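Long-range contacts in 1,4-dihydroxy-2-naphthoyl-CoA hydrolase (Synechocystis sp., PDB 4K00), which hydrolyses the thioester 1,4-dihydroxy-2-naphthoyl-CoA to 1,4-dihydroxy-2-naphthoate and CoA, a step in the biosynthesis of phylloquinone (vitamin K1): residues W40-I51 / P128-C136; D56-D67 / A108-L119. All coordinates share one frame; numbering follows the deposited sequence. Where two conformers were deposited one is given.

Interaction 1: residues W40-I51 / P128-C136; sequences WLSSEHLSLQNI and PQPWQTAIC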
loop_
_atom_site.group_PDB
_atom_site.type_symbol
_atom_site.label_atom_id
_atom_site.label_comp_id
_atom_site.label_asym_id
_atom_site.label_seq_id
_atom_site.Cartn_x
_atom_site.Cartn_y
_atom_site.Cartn_z
ATOM N N TRP A 40 7.307 9.049 -16.566
ATOM C CA TRP A 40 8.330 9.497 -17.485
ATOM C C TRP A 40 8.684 8.363 -18.463
ATOM O O TRP A 40 8.749 8.574 -19.670
ATOM C CB TRP A 40 9.561 9.988 -16.720
ATOM C CG TRP A 40 10.734 10.219 -17.595
ATOM C CD1 TRP A 40 10.940 11.268 -18.431
ATOM C CD2 TRP A 40 11.859 9.357 -17.744
ATOM N NE1 TRP A 40 12.140 11.128 -19.076
ATOM C CE2 TRP A 40 12.722 9.957 -18.677
ATOM C CE3 TRP A 40 12.234 8.146 -17.155
ATOM C CZ2 TRP A 40 13.933 9.380 -19.055
ATOM C CZ3 TRP A 40 13.433 7.568 -17.536
ATOM C CH2 TRP A 40 14.270 8.189 -18.477
ATOM N N LEU A 41 8.890 7.160 -17.931
ATOM C CA LEU A 41 9.142 5.977 -18.769
ATOM C C LEU A 41 8.074 5.810 -19.840
ATOM O O LEU A 41 8.384 5.577 -21.007
ATOM C CB LEU A 41 9.163 4.700 -17.910
ATOM C CG LEU A 41 10.375 4.480 -17.007
ATOM C CD1 LEU A 41 10.176 3.225 -16.169
ATOM C CD2 LEU A 41 11.654 4.404 -17.815
ATOM N N SER A 42 6.816 5.914 -19.423
ATOM C CA SER A 42 5.675 5.787 -20.327
ATOM C C SER A 42 5.689 6.868 -21.408
ATOM O O SER A 42 5.436 6.591 -22.581
ATOM C CB SER A 42 4.372 5.873 -19.526
ATOM O OG SER A 42 3.241 5.679 -20.348
ATOM N N SER A 43 5.988 8.100 -21.009
ATOM C CA SER A 43 6.097 9.209 -21.956
ATOM C C SER A 43 7.217 8.967 -22.961
ATOM O O SER A 43 7.147 9.418 -24.105
ATOM C CB SER A 43 6.356 10.526 -21.224
ATOM O OG SER A 43 7.727 10.659 -20.900
ATOM N N GLU A 44 8.253 8.257 -22.538
ATOM C CA GLU A 44 9.337 7.920 -23.446
ATOM C C GLU A 44 9.122 6.560 -24.124
ATOM O O GLU A 44 10.036 6.040 -24.741
ATOM C CB GLU A 44 10.663 7.923 -22.708
ATOM C CG GLU A 44 11.101 9.283 -22.205
ATOM C CD GLU A 44 11.438 10.244 -23.328
ATOM O OE1 GLU A 44 11.864 9.788 -24.412
ATOM O OE2 GLU A 44 11.260 11.461 -23.129
ATOM N N HIS A 45 7.926 5.990 -23.984
ATOM C CA HIS A 45 7.602 4.670 -24.546
ATOM C C HIS A 45 8.567 3.574 -24.104
ATOM O O HIS A 45 8.912 2.689 -24.885
ATOM C CB HIS A 45 7.596 4.729 -26.071
ATOM C CG HIS A 45 6.901 5.929 -26.622
ATOM N ND1 HIS A 45 5.586 6.225 -26.332
ATOM C CD2 HIS A 45 7.339 6.913 -27.440
ATOM C CE1 HIS A 45 5.241 7.335 -26.961
ATOM N NE2 HIS A 45 6.288 7.774 -27.635
ATOM N N LEU A 46 8.992 3.641 -22.853
ATOM C CA LEU A 46 9.744 2.558 -22.224
ATOM C C LEU A 46 8.863 1.839 -21.221
ATOM O O LEU A 46 7.849 2.371 -20.796
ATOM C CB LEU A 46 10.969 3.128 -21.509
ATOM C CG LEU A 46 11.845 4.007 -22.404
ATOM C CD1 LEU A 46 12.933 4.709 -21.607
ATOM C CD2 LEU A 46 12.455 3.182 -23.529
ATOM N N SER A 47 9.254 0.631 -20.838
ATOM C CA SER A 47 8.352 -0.267 -20.115
ATOM C C SER A 47 9.158 -1.106 -19.139
ATOM O O SER A 47 10.032 -1.877 -19.544
ATOM C CB SER A 47 7.620 -1.187 -21.098
ATOM O OG SER A 47 6.901 -2.205 -20.416
ATOM N N LEU A 48 8.854 -0.957 -17.856
ATOM C CA LEU A 48 9.373 -1.846 -16.828
ATOM C C LEU A 48 8.907 -3.264 -17.059
ATOM O O LEU A 48 9.675 -4.213 -16.883
ATOM C CB LEU A 48 8.908 -1.393 -15.450
ATOM C CG LEU A 48 9.696 -0.246 -14.838
ATOM C CD1 LEU A 48 9.110 0.122 -13.483
ATOM C CD2 LEU A 48 11.169 -0.617 -14.729
ATOM N N GLN A 49 7.648 -3.406 -17.464
ATOM C CA GLN A 49 7.066 -4.709 -17.683
ATOM C C GLN A 49 7.803 -5.497 -18.754
ATOM O O GLN A 49 7.965 -6.705 -18.631
ATOM C CB GLN A 49 5.591 -4.590 -18.057
ATOM C CG GLN A 49 4.910 -5.936 -18.223
ATOM C CD GLN A 49 4.871 -6.750 -16.924
ATOM O OE1 GLN A 49 4.452 -6.259 -15.889
ATOM N NE2 GLN A 49 5.302 -8.005 -16.994
ATOM N N ASN A 50 8.217 -4.825 -19.827
ATOM C CA ASN A 50 8.926 -5.514 -20.902
ATOM C C ASN A 50 10.251 -6.082 -20.397
ATOM O O ASN A 50 10.649 -7.197 -20.758
ATOM C CB ASN A 50 9.156 -4.569 -22.083
ATOM C CG ASN A 50 7.869 -4.238 -22.827
ATOM O OD1 ASN A 50 6.763 -4.627 -22.422
ATOM N ND2 ASN A 50 8.007 -3.512 -23.920
ATOM N N ILE A 51 10.934 -5.320 -19.554
ATOM C CA ILE A 51 12.165 -5.799 -18.940
ATOM C C ILE A 51 11.885 -7.074 -18.151
ATOM O O ILE A 51 12.580 -8.073 -18.309
ATOM C CB ILE A 51 12.774 -4.749 -17.990
ATOM C CG1 ILE A 51 13.203 -3.509 -18.766
ATOM C CG2 ILE A 51 13.978 -5.328 -17.254
ATOM C CD1 ILE A 51 14.244 -3.771 -19.835
ATOM N N PRO A 128 19.951 -0.532 -20.989
ATOM C CA PRO A 128 19.396 -0.677 -22.338
ATOM C C PRO A 128 19.549 0.623 -23.134
ATOM O O PRO A 128 19.351 1.703 -22.582
ATOM C CB PRO A 128 17.922 -0.984 -22.073
ATOM C CG PRO A 128 17.895 -1.590 -20.708
ATOM C CD PRO A 128 18.998 -0.926 -19.939
ATOM N N GLN A 129 19.916 0.533 -24.404
ATOM C CA GLN A 129 20.241 1.739 -25.167
ATOM C C GLN A 129 19.029 2.697 -25.234
ATOM O O GLN A 129 19.185 3.911 -25.094
ATOM C CB GLN A 129 20.786 1.388 -26.563
ATOM C CG GLN A 129 22.307 1.198 -26.608
ATOM C CD GLN A 129 22.809 0.635 -27.928
ATOM O OE1 GLN A 129 23.588 1.273 -28.643
ATOM N NE2 GLN A 129 22.379 -0.577 -28.250
ATOM N N PRO A 130 17.816 2.155 -25.429
ATOM C CA PRO A 130 16.656 3.043 -25.484
ATOM C C PRO A 130 16.493 3.853 -24.199
ATOM O O PRO A 130 16.005 4.987 -24.229
ATOM C CB PRO A 130 15.484 2.080 -25.679
ATOM C CG PRO A 130 16.087 0.914 -26.375
ATOM C CD PRO A 130 17.465 0.773 -25.797
ATOM N N TRP A 131 16.899 3.271 -23.078
ATOM C CA TRP A 131 16.819 3.958 -21.799
ATOM C C TRP A 131 17.874 5.054 -21.713
ATOM O O TRP A 131 17.580 6.176 -21.334
ATOM C CB TRP A 131 16.984 2.967 -20.660
ATOM C CG TRP A 131 15.801 2.078 -20.523
ATOM C CD1 TRP A 131 15.258 1.263 -21.480
ATOM C CD2 TRP A 131 14.997 1.932 -19.366
ATOM N NE1 TRP A 131 14.162 0.609 -20.970
ATOM C CE2 TRP A 131 13.981 1.007 -19.674
ATOM C CE3 TRP A 131 15.038 2.489 -18.085
ATOM C CZ2 TRP A 131 13.012 0.639 -18.754
ATOM C CZ3 TRP A 131 14.085 2.117 -17.181
ATOM C CH2 TRP A 131 13.086 1.201 -17.513
ATOM N N GLN A 132 19.100 4.716 -22.087
ATOM C CA GLN A 132 20.165 5.703 -22.216
ATOM C C GLN A 132 19.756 6.858 -23.114
ATOM O O GLN A 132 19.982 8.021 -22.802
ATOM C CB GLN A 132 21.373 5.027 -22.825
ATOM C CG GLN A 132 22.657 5.250 -22.086
ATOM C CD GLN A 132 23.725 4.319 -22.593
ATOM O OE1 GLN A 132 24.266 3.517 -21.836
ATOM N NE2 GLN A 132 24.004 4.388 -23.892
ATOM N N THR A 133 19.172 6.524 -24.255
ATOM C CA THR A 133 18.746 7.524 -25.211
ATOM C C THR A 133 17.716 8.482 -24.593
ATOM O O THR A 133 17.840 9.702 -24.725
ATOM C CB THR A 133 18.178 6.843 -26.474
ATOM O OG1 THR A 133 19.190 6.007 -27.046
ATOM C CG2 THR A 133 17.713 7.867 -27.477
ATOM N N ALA A 134 16.714 7.930 -23.910
ATOM C CA ALA A 134 15.717 8.738 -23.203
ATOM C C ALA A 134 16.335 9.653 -22.149
ATOM O O ALA A 134 15.944 10.821 -22.019
ATOM C CB ALA A 134 14.678 7.843 -22.553
ATOM N N ILE A 135 17.296 9.125 -21.393
ATOM C CA ILE A 135 17.941 9.920 -20.355
ATOM C C ILE A 135 18.739 11.077 -20.968
ATOM O O ILE A 135 18.729 12.186 -20.436
ATOM C CB ILE A 135 18.857 9.062 -19.443
ATOM C CG1 ILE A 135 18.020 8.057 -18.632
ATOM C CG2 ILE A 135 19.616 9.955 -18.476
ATOM C CD1 ILE A 135 18.850 6.974 -17.969
ATOM N N CYS A 136 19.422 10.816 -22.083
ATOM C CA CYS A 136 20.197 11.845 -22.807
ATOM C C CYS A 136 19.284 12.947 -23.311
ATOM O O CYS A 136 19.664 14.117 -23.365
ATOM C CB CYS A 136 20.877 11.243 -24.038
ATOM S SG CYS A 136 22.285 10.166 -23.715
HETATM O O HOH W 1 13.519 12.074 -21.503
#

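Interaction 2: residues D56-D67 / A108-L119; sequences DFALPLVHASID and ARAQTHHVCIAL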
loop_
_atom_site.group_PDB
_atom_site.type_symbol
_atom_site.label_atom_id
_atom_site.label_comp_id
_atom_site.label_asym_id
_atom_site.label_seq_id
_atom_site.Cartn_x
_atom_site.Cartn_y
_atom_site.Cartn_z
ATOM N N ASP A 56 15.799 -11.229 -19.077
ATOM C CA ASP A 56 17.251 -11.240 -19.291
ATOM C C ASP A 56 17.940 -10.265 -18.338
ATOM O O ASP A 56 19.101 -10.468 -17.963
ATOM C CB ASP A 56 17.604 -10.821 -20.723
ATOM C CG ASP A 56 17.301 -11.889 -21.761
ATOM O OD1 ASP A 56 16.978 -13.044 -21.399
ATOM O OD2 ASP A 56 17.404 -11.547 -22.962
ATOM N N PHE A 57 17.230 -9.190 -17.988
ATOM C CA PHE A 57 17.766 -8.158 -17.116
ATOM C C PHE A 57 16.787 -7.778 -16.022
ATOM O O PHE A 57 15.582 -8.017 -16.117
ATOM C CB PHE A 57 18.111 -6.901 -17.918
ATOM C CG PHE A 57 19.082 -7.153 -19.015
ATOM C CD1 PHE A 57 20.444 -7.132 -18.766
ATOM C CD2 PHE A 57 18.638 -7.447 -20.293
ATOM C CE1 PHE A 57 21.349 -7.389 -19.777
ATOM C CE2 PHE A 57 19.543 -7.705 -21.313
ATOM C CZ PHE A 57 20.898 -7.674 -21.052
ATOM N N ALA A 58 17.315 -7.169 -14.977
ATOM C CA ALA A 58 16.485 -6.476 -14.031
ATOM C C ALA A 58 16.951 -5.033 -13.899
ATOM O O ALA A 58 18.095 -4.709 -14.216
ATOM C CB ALA A 58 16.510 -7.189 -12.688
ATOM N N LEU A 59 16.049 -4.169 -13.451
ATOM C CA LEU A 59 16.396 -2.784 -13.149
ATOM C C LEU A 59 15.996 -2.428 -11.734
ATOM O O LEU A 59 15.125 -1.587 -11.525
ATOM C CB LEU A 59 15.694 -1.816 -14.087
ATOM C CG LEU A 59 16.214 -1.729 -15.513
ATOM C CD1 LEU A 59 15.164 -1.072 -16.401
ATOM C CD2 LEU A 59 17.515 -0.949 -15.545
ATOM N N PRO A 60 16.630 -3.074 -10.760
ATOM C CA PRO A 60 16.322 -2.798 -9.367
ATOM C C PRO A 60 16.721 -1.387 -8.961
ATOM O O PRO A 60 17.713 -0.837 -9.445
ATOM C CB PRO A 60 17.173 -3.802 -8.605
ATOM C CG PRO A 60 18.284 -4.146 -9.531
ATOM C CD PRO A 60 17.707 -4.055 -10.917
ATOM N N LEU A 61 15.925 -0.829 -8.067
ATOM C CA LEU A 61 16.274 0.368 -7.356
ATOM C C LEU A 61 17.252 -0.065 -6.264
ATOM O O LEU A 61 16.984 -1.012 -5.529
ATOM C CB LEU A 61 14.973 0.998 -6.838
ATOM C CG LEU A 61 15.015 2.338 -6.120
ATOM C CD1 LEU A 61 13.692 3.063 -6.262
ATOM C CD2 LEU A 61 15.341 2.105 -4.654
ATOM N N VAL A 62 18.418 0.574 -6.202
ATOM C CA VAL A 62 19.456 0.188 -5.243
ATOM C C VAL A 62 19.658 1.194 -4.102
ATOM O O VAL A 62 20.338 0.901 -3.113
ATOM C CB VAL A 62 20.816 -0.070 -5.922
ATOM C CG1 VAL A 62 20.703 -1.224 -6.908
ATOM C CG2 VAL A 62 21.342 1.192 -6.594
ATOM N N HIS A 63 19.075 2.372 -4.245
ATOM C CA HIS A 63 19.146 3.394 -3.213
ATOM C C HIS A 63 17.934 4.309 -3.348
ATOM O O HIS A 63 17.492 4.635 -4.451
ATOM C CB HIS A 63 20.450 4.206 -3.342
ATOM C CG HIS A 63 20.484 5.449 -2.501
ATOM N ND1 HIS A 63 20.823 5.435 -1.164
ATOM C CD2 HIS A 63 20.232 6.745 -2.812
ATOM C CE1 HIS A 63 20.758 6.668 -0.681
ATOM N NE2 HIS A 63 20.413 7.483 -1.664
ATOM N N ALA A 64 17.406 4.723 -2.206
ATOM C CA ALA A 64 16.390 5.757 -2.157
ATOM C C ALA A 64 16.652 6.653 -0.967
ATOM O O ALA A 64 17.140 6.192 0.081
ATOM C CB ALA A 64 15.000 5.143 -2.059
ATOM N N SER A 65 16.352 7.937 -1.125
ATOM C CA SER A 65 16.334 8.840 0.012
ATOM C C SER A 65 15.296 9.921 -0.196
ATOM O O SER A 65 14.930 10.239 -1.329
ATOM C CB SER A 65 17.709 9.474 0.227
ATOM O OG SER A 65 18.001 10.411 -0.793
ATOM N N ILE A 66 14.825 10.479 0.912
ATOM C CA ILE A 66 13.815 11.531 0.870
ATOM C C ILE A 66 13.883 12.373 2.135
ATOM O O ILE A 66 14.060 11.838 3.226
ATOM C CB ILE A 66 12.406 10.940 0.631
ATOM C CG1 ILE A 66 11.333 12.034 0.577
ATOM C CG2 ILE A 66 12.031 9.922 1.713
ATOM C CD1 ILE A 66 10.119 11.599 -0.224
ATOM N N ASP A 67 13.785 13.699 1.975
ATOM C CA ASP A 67 13.662 14.613 3.107
ATOM C C ASP A 67 12.329 15.353 3.051
ATOM O O ASP A 67 11.890 15.771 1.978
ATOM C CB ASP A 67 14.792 15.640 3.096
ATOM C CG ASP A 67 16.169 15.000 3.111
ATOM O OD1 ASP A 67 16.512 14.295 4.080
ATOM O OD2 ASP A 67 16.905 15.201 2.141
ATOM N N ALA A 108 8.940 18.170 -0.224
ATOM C CA ALA A 108 9.932 17.103 -0.087
ATOM C C ALA A 108 10.902 17.119 -1.260
ATOM O O ALA A 108 10.557 17.549 -2.356
ATOM C CB ALA A 108 9.253 15.737 0.004
ATOM N N ARG A 109 12.121 16.644 -1.014
ATOM C CA ARG A 109 13.075 16.319 -2.077
ATOM C C ARG A 109 13.481 14.852 -1.910
ATOM O O ARG A 109 13.477 14.324 -0.796
ATOM C CB ARG A 109 14.323 17.208 -1.985
ATOM C CG ARG A 109 15.228 16.865 -0.804
ATOM C CD ARG A 109 16.486 17.717 -0.740
ATOM N NE ARG A 109 17.271 17.385 0.444
ATOM C CZ ARG A 109 18.438 17.931 0.760
ATOM N NH1 ARG A 109 18.975 18.862 -0.013
ATOM N NH2 ARG A 109 19.071 17.544 1.862
ATOM N N ALA A 110 13.818 14.194 -3.013
ATOM C CA ALA A 110 14.161 12.773 -2.966
ATOM C C ALA A 110 15.128 12.398 -4.086
ATOM O O ALA A 110 15.307 13.149 -5.059
ATOM C CB ALA A 110 12.901 11.915 -3.052
ATOM N N GLN A 111 15.753 11.233 -3.925
ATOM C CA GLN A 111 16.577 10.621 -4.959
ATOM C C GLN A 111 16.310 9.126 -4.981
ATOM O O GLN A 111 16.071 8.523 -3.934
ATOM C CB GLN A 111 18.050 10.854 -4.682
ATOM C CG GLN A 111 18.502 12.284 -4.875
ATOM C CD GLN A 111 20.017 12.420 -4.891
ATOM O OE1 GLN A 111 20.739 11.537 -4.422
ATOM N NE2 GLN A 111 20.505 13.541 -5.425
ATOM N N THR A 112 16.296 8.541 -6.176
ATOM C CA THR A 112 16.369 7.088 -6.324
ATOM C C THR A 112 17.469 6.730 -7.329
ATOM O O THR A 112 17.658 7.431 -8.309
ATOM C CB THR A 112 15.020 6.483 -6.771
ATOM O OG1 THR A 112 14.601 7.051 -8.019
ATOM C CG2 THR A 112 13.928 6.722 -5.727
ATOM N N HIS A 113 18.217 5.666 -7.050
ATOM C CA HIS A 113 19.247 5.162 -7.951
ATOM C C HIS A 113 18.841 3.769 -8.409
ATOM O O HIS A 113 18.320 2.957 -7.615
ATOM C CB HIS A 113 20.608 5.033 -7.259
ATOM C CG HIS A 113 21.152 6.309 -6.695
ATOM N ND1 HIS A 113 20.490 7.517 -6.773
ATOM C CD2 HIS A 113 22.306 6.558 -6.034
ATOM C CE1 HIS A 113 21.214 8.454 -6.181
ATOM N NE2 HIS A 113 22.322 7.899 -5.731
ATOM N N HIS A 114 19.117 3.492 -9.671
ATOM C CA HIS A 114 18.643 2.297 -10.347
ATOM C C HIS A 114 19.802 1.715 -11.133
ATOM O O HIS A 114 20.582 2.451 -11.765
ATOM C CB HIS A 114 17.525 2.644 -11.336
ATOM C CG HIS A 114 16.445 3.509 -10.763
ATOM N ND1 HIS A 114 15.153 3.066 -10.596
ATOM C CD2 HIS A 114 16.460 4.797 -10.345
ATOM C CE1 HIS A 114 14.417 4.044 -10.095
ATOM N NE2 HIS A 114 15.190 5.102 -9.921
ATOM N N VAL A 115 19.921 0.394 -11.123
ATOM C CA VAL A 115 20.983 -0.239 -11.856
ATOM C C VAL A 115 20.432 -1.349 -12.727
ATOM O O VAL A 115 19.413 -1.969 -12.411
ATOM C CB VAL A 115 22.066 -0.811 -10.934
ATOM C CG1 VAL A 115 22.616 0.271 -10.014
ATOM C CG2 VAL A 115 21.518 -1.983 -10.140
ATOM N N CYS A 116 21.110 -1.581 -13.839
ATOM C CA CYS A 116 20.762 -2.677 -14.708
ATOM C C CYS A 116 21.647 -3.864 -14.383
ATOM O O CYS A 116 22.869 -3.733 -14.355
ATOM C CB CYS A 116 20.943 -2.262 -16.157
ATOM S SG CYS A 116 20.512 -3.541 -17.344
ATOM N N ILE A 117 21.024 -5.014 -14.128
ATOM C CA ILE A 117 21.767 -6.250 -13.903
ATOM C C ILE A 117 21.290 -7.368 -14.826
ATOM O O ILE A 117 20.096 -7.493 -15.116
ATOM C CB ILE A 117 21.671 -6.727 -12.441
ATOM C CG1 ILE A 117 20.211 -6.888 -12.019
ATOM C CG2 ILE A 117 22.374 -5.748 -11.517
ATOM C CD1 ILE A 117 20.023 -7.481 -10.637
ATOM N N ALA A 118 22.240 -8.169 -15.287
ATOM C CA ALA A 118 21.924 -9.370 -16.040
ATOM C C ALA A 118 21.495 -10.468 -15.080
ATOM O O ALA A 118 22.063 -10.608 -13.998
ATOM C CB ALA A 118 23.122 -9.811 -16.852
ATOM N N LEU A 119 20.478 -11.228 -15.473
ATOM C CA LEU A 119 19.978 -12.337 -14.663
ATOM C C LEU A 119 20.366 -13.649 -15.328
ATOM O O LEU A 119 20.516 -13.709 -16.547
ATOM C CB LEU A 119 18.453 -12.251 -14.532
ATOM C CG LEU A 119 17.895 -10.999 -13.863
ATOM C CD1 LEU A 119 16.373 -10.984 -13.931
ATOM C CD2 LEU A 119 18.380 -10.909 -12.422
HETATM O O HOH W 2 13.781 0.723 -11.833
HETATM O O HOH W 3 20.499 10.263 -1.890
#

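Interaction 1: residues W40-I51 / P128-C136
Trp131 pushes its indole against the turn that follows the long helix 26-43 of this hotdog fold, and two leucines of 40-51 lie over one face of the ring in CH-pi contacts. Leu46 sets CD1 almost squarely over the five-membered ring, 4.0 Å from its centroid and 8° off the normal, while CD2 of Leu41 lies over the six-membered ring, 3.8 Å from that centroid. The wide, flat indole takes both methyls at once. At the ring's edge, Leu48 CD2 approaches Trp131 CH2 from helix 48-54. With Leu46 CG anti to its carbonyl carbon (chi1 -53°), CD1 also comes within 3.7 Å of Ala134 CB; this small residue takes the aliphatic part of Glu44 as well. Beyond it, the side chains of Trp40 and Ile135 cross at about a right angle, CH2 meeting CG1.

A Schellman motif ends helix 26-43, with His45 at positive phi, and so turns the chain to bring Leu46 onto Trp131. Ser47 then caps the next helix, its OG accepting from Asn50 N. No direct hydrogen bond joins the two segments; instead a water accepts from Trp40 NE1 and lies 2.8 Å from Ala134 O, to which it can donate, with Glu44 OE2 a weak competitor.

Interaction 2: residues D56-D67 / A108-L119
Asp67 OD2 takes two hydrogens from Arg109: NE gives the stronger bond, 2.8 Å, and NH2 a weak one. OD2 is met on its anti side, and the carboxylate and guanidinium planes are turned 51° apart. Arg109 CG sits between its backbone N and carbonyl carbon (chi1 72°), from where the extended chain runs alongside Asp67. OD1 bonds ND1 of His63 of the third subunit, and His63 of this chain does the same to Asp67 of that subunit. On the same face, one water bridges His63 NE2, Ser65 OG and Gln111 OE1, while Asp95 holds Gln111 NE2; His63 lays CD2 over the centre of the His113 ring, 3.7 Å above its plane.

Behind these side chains runs an antiparallel ladder of the hotdog sheet, extended across the interface by a strand of the third subunit. Val62 and His63 both face His113 in a classic beta bulge: Val62 N donates to His113 O, and His113 N to His63 O. Pro60 can only accept: its O receives Val115 N, and Val115 O is met by the CA-H of Leu59.

The opposite face is apolar where Ile66 CB meets Ala110 CB at 3.8 Å, beneath helix 26-43. Nearby, Leu61 reaches Thr112 CB with CD1, CG being anti to the backbone N (chi1 -176°). Thr112 OG1 and His114 NE2 share a hydrogen bond that either could donate, and OG1 also bonds the Tyr96 hydroxyl.

The two interactions, whose centres lie about 14 Å apart, share an apolar seam. Leu59 of the strand 57-68 packs CD1 against Trp131 CH2 at 3.3 Å and against Ile51 CG1 at 3.9 Å, so the same indole that receives the leucines of 40-51 also meets strand 57-68. Pro128 CD lies 4.0 Å from Cys116 SG, which ties the start of helix 129-136 to the other strand of interaction 2. Helix 48-54 leads directly into strand 57-68, and the whole of interaction 2 falls within the sequence between the segments of interaction 1. Both contacts lie away from Asp19, the predicted active-site residue.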